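Local structure of agglutinin alpha chain (Maclura pomifera, 3LLZ) at residues G26-T31 against G118-W123. The protein binds D-galactose-containing glycans as a lectin of the jacalin family, recognising the T-antigen disaccharide Gal-beta1,3-GalNAc. Residues are numbered along the deposited sequence; the frame is centred on the assembly and turned at random.
Sequences GGLRVT and GSIGYW. With NGA (2-acetamido-2-deoxy-beta-D-galactopyranose), chain C.
Ile120 reaches across to the glycine-rich start of 26-31 and makes most of this contact from its side. Its CD1 touches Gly26 O at 3.8 Å and Gly27 CA at 3.9 Å, and the same methyl lies 4.0 Å from Leu28 CG, where the two aliphatic side chains meet obliquely. The extended Ile120 chain (chi2 -177°) carries CD1 out to the strand, while CG2 packs beside the carbonyl of Gly26. No hydrogen bond joins the segments, and Gly26 O, which both Ile120 methyls touch, is a buried carbonyl oxygen without a polar partner. Leu28 turns its CG between its own backbone N and carbonyl carbon (chi1 70°), which brings the branch up to the isoleucine. Beyond Ile120, at the start of 26-31, the backbones of Trp123 and Gly26 come close, CA to CA 4.5 Å.

Past Ile120 the chain leaves its strand and forms the sugar-binding loop, drawn together by a bond from Gly121 N to Trp123 O. Tyr122 N points almost straight at the ring oxygen O5 of the N-acetylgalactosamine (168°), and Trp123 N gives an equally straight bond to O6 at 3.1 Å. The tyrosine ring meets the sugar's O1 with its edge, near the ring plane, and Tyr122 CB lies over the rim of one indole face. Gly1 N and Asp125 OD1 also bind this sugar; Ser119 OG bonds to the other carboxylate oxygen of Asp125, a second-shell link.

The loop is also held through Tyr122 O, hydrogen-bonded to Ser46 OG. Gly26 and Gly27 are tied to Glu18 of strand 11-19, and Leu28 also packs on Phe17. Within the jacalin-type beta-prism, the contact thus bridges the sheet holding 25-34, flanked by 11-19 and 37-40, to the sheet where 110-120 runs between 2-5 and 124-132.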
loop_
_atom_site.group_PDB
_atom_site.type_symbol
_atom_site.label_atom_id
_atom_site.label_comp_id
_atom_site.label_asym_id
_atom_site.label_seq_id
_atom_site.Cartn_x
_atom_site.Cartn_y
_atom_site.Cartn_z
ATOM N N GLY A 26 -23.394 -20.352 7.394
ATOM C CA GLY A 26 -24.328 -20.092 6.316
ATOM C C GLY A 26 -24.017 -18.793 5.593
ATOM O O GLY A 26 -22.877 -18.551 5.198
ATOM N N GLY A 27 -25.036 -17.950 5.427
ATOM C CA GLY A 27 -24.846 -16.689 4.736
ATOM C C GLY A 27 -24.145 -15.634 5.565
ATOM O O GLY A 27 -23.945 -15.801 6.769
ATOM N N LEU A 28 -23.763 -14.539 4.916
ATOM C CA LEU A 28 -23.096 -13.456 5.617
ATOM C C LEU A 28 -23.280 -12.126 4.903
ATOM O O LEU A 28 -23.424 -12.067 3.678
ATOM C CB LEU A 28 -21.612 -13.778 5.792
ATOM C CG LEU A 28 -20.677 -13.796 4.589
ATOM C CD1 LEU A 28 -20.224 -12.380 4.279
ATOM C CD2 LEU A 28 -19.462 -14.656 4.909
ATOM N N ARG A 29 -23.306 -11.059 5.691
ATOM C CA ARG A 29 -23.477 -9.711 5.170
ATOM C C ARG A 29 -22.611 -8.802 6.017
ATOM O O ARG A 29 -22.748 -8.751 7.237
ATOM C CB ARG A 29 -24.942 -9.280 5.272
ATOM C CG ARG A 29 -25.262 -7.974 4.564
ATOM C CD ARG A 29 -26.716 -7.587 4.805
ATOM N NE ARG A 29 -27.079 -6.318 4.181
ATOM C CZ ARG A 29 -27.385 -6.165 2.896
ATOM N NH1 ARG A 29 -27.704 -4.967 2.422
ATOM N NH2 ARG A 29 -27.382 -7.206 2.082
ATOM N N VAL A 30 -21.713 -8.087 5.359
ATOM C CA VAL A 30 -20.802 -7.204 6.055
ATOM C C VAL A 30 -21.143 -5.735 5.873
ATOM O O VAL A 30 -21.502 -5.298 4.780
ATOM C CB VAL A 30 -19.356 -7.431 5.562
ATOM C CG1 VAL A 30 -18.397 -6.517 6.312
ATOM C CG2 VAL A 30 -18.966 -8.892 5.741
ATOM N N THR A 31 -21.055 -4.982 6.961
ATOM C CA THR A 31 -21.270 -3.547 6.906
ATOM C C THR A 31 -19.869 -2.974 7.064
ATOM O O THR A 31 -19.241 -3.100 8.118
ATOM C CB THR A 31 -22.162 -3.038 8.046
ATOM O OG1 THR A 31 -23.473 -3.595 7.906
ATOM C CG2 THR A 31 -22.260 -1.518 7.997
ATOM N N GLY A 118 -15.769 -14.567 -1.579
ATOM C CA GLY A 118 -15.877 -15.997 -1.375
ATOM C C GLY A 118 -16.987 -16.626 -2.182
ATOM O O GLY A 118 -17.287 -16.197 -3.296
ATOM N N SER A 119 -17.602 -17.650 -1.602
ATOM C CA SER A 119 -18.677 -18.374 -2.264
ATOM C C SER A 119 -19.589 -18.990 -1.225
ATOM O O SER A 119 -19.116 -19.516 -0.223
ATOM C CB SER A 119 -18.091 -19.479 -3.141
ATOM O OG SER A 119 -19.106 -20.343 -3.633
ATOM N N ILE A 120 -20.895 -18.915 -1.454
ATOM C CA ILE A 120 -21.847 -19.503 -0.525
ATOM C C ILE A 120 -22.937 -20.255 -1.277
ATOM O O ILE A 120 -23.556 -19.718 -2.196
ATOM C CB ILE A 120 -22.520 -18.435 0.371
ATOM C CG1 ILE A 120 -21.448 -17.608 1.089
ATOM C CG2 ILE A 120 -23.432 -19.117 1.400
ATOM C CD1 ILE A 120 -22.003 -16.565 2.051
ATOM N N GLY A 121 -23.133 -21.511 -0.895
ATOM C CA GLY A 121 -24.171 -22.338 -1.490
ATOM C C GLY A 121 -25.046 -22.656 -0.296
ATOM O O GLY A 121 -25.615 -21.755 0.310
ATOM N N TYR A 122 -25.156 -23.928 0.057
ATOM C CA TYR A 122 -25.919 -24.277 1.242
ATOM C C TYR A 122 -25.147 -23.692 2.423
ATOM O O TYR A 122 -25.731 -23.224 3.399
ATOM C CB TYR A 122 -26.033 -25.799 1.380
ATOM C CG TYR A 122 -27.182 -26.383 0.590
ATOM C CD1 TYR A 122 -27.296 -26.161 -0.782
ATOM C CD2 TYR A 122 -28.176 -27.127 1.221
ATOM C CE1 TYR A 122 -28.376 -26.661 -1.506
ATOM C CE2 TYR A 122 -29.260 -27.632 0.508
ATOM C CZ TYR A 122 -29.353 -27.393 -0.855
ATOM O OH TYR A 122 -30.434 -27.873 -1.561
ATOM N N TRP A 123 -23.821 -23.700 2.305
ATOM C CA TRP A 123 -22.945 -23.179 3.349
ATOM C C TRP A 123 -21.829 -22.350 2.734
ATOM O O TRP A 123 -21.666 -22.313 1.511
ATOM C CB TRP A 123 -22.342 -24.341 4.147
ATOM C CG TRP A 123 -23.396 -25.241 4.684
ATOM C CD1 TRP A 123 -24.267 -24.964 5.694
ATOM C CD2 TRP A 123 -23.790 -26.512 4.150
ATOM N NE1 TRP A 123 -25.190 -25.978 5.819
ATOM C CE2 TRP A 123 -24.919 -26.940 4.881
ATOM C CE3 TRP A 123 -23.301 -27.327 3.118
ATOM C CZ2 TRP A 123 -25.572 -28.151 4.614
ATOM C CZ3 TRP A 123 -23.951 -28.532 2.851
ATOM C CH2 TRP A 123 -25.075 -28.928 3.599
HETATM C C1 NGA C . -24.534 -26.223 -3.341
HETATM C C2 NGA C . -23.647 -25.601 -4.435
HETATM C C3 NGA C . -22.272 -26.252 -4.347
HETATM C C4 NGA C . -21.682 -25.977 -2.956
HETATM C C5 NGA C . -22.634 -26.587 -1.910
HETATM C C6 NGA C . -22.191 -26.415 -0.460
HETATM C C7 NGA C . -24.353 -24.820 -6.598
HETATM C C8 NGA C . -25.058 -25.105 -7.913
HETATM N N2 NGA C . -24.234 -25.829 -5.741
HETATM O O1 NGA C . -25.784 -25.633 -3.358
HETATM O O3 NGA C . -21.386 -25.818 -5.416
HETATM O O4 NGA C . -21.573 -24.574 -2.749
HETATM O O5 NGA C . -23.960 -26.011 -2.036
HETATM O O6 NGA C . -22.353 -25.077 -0.000
HETATM O O7 NGA C . -23.919 -23.691 -6.368
#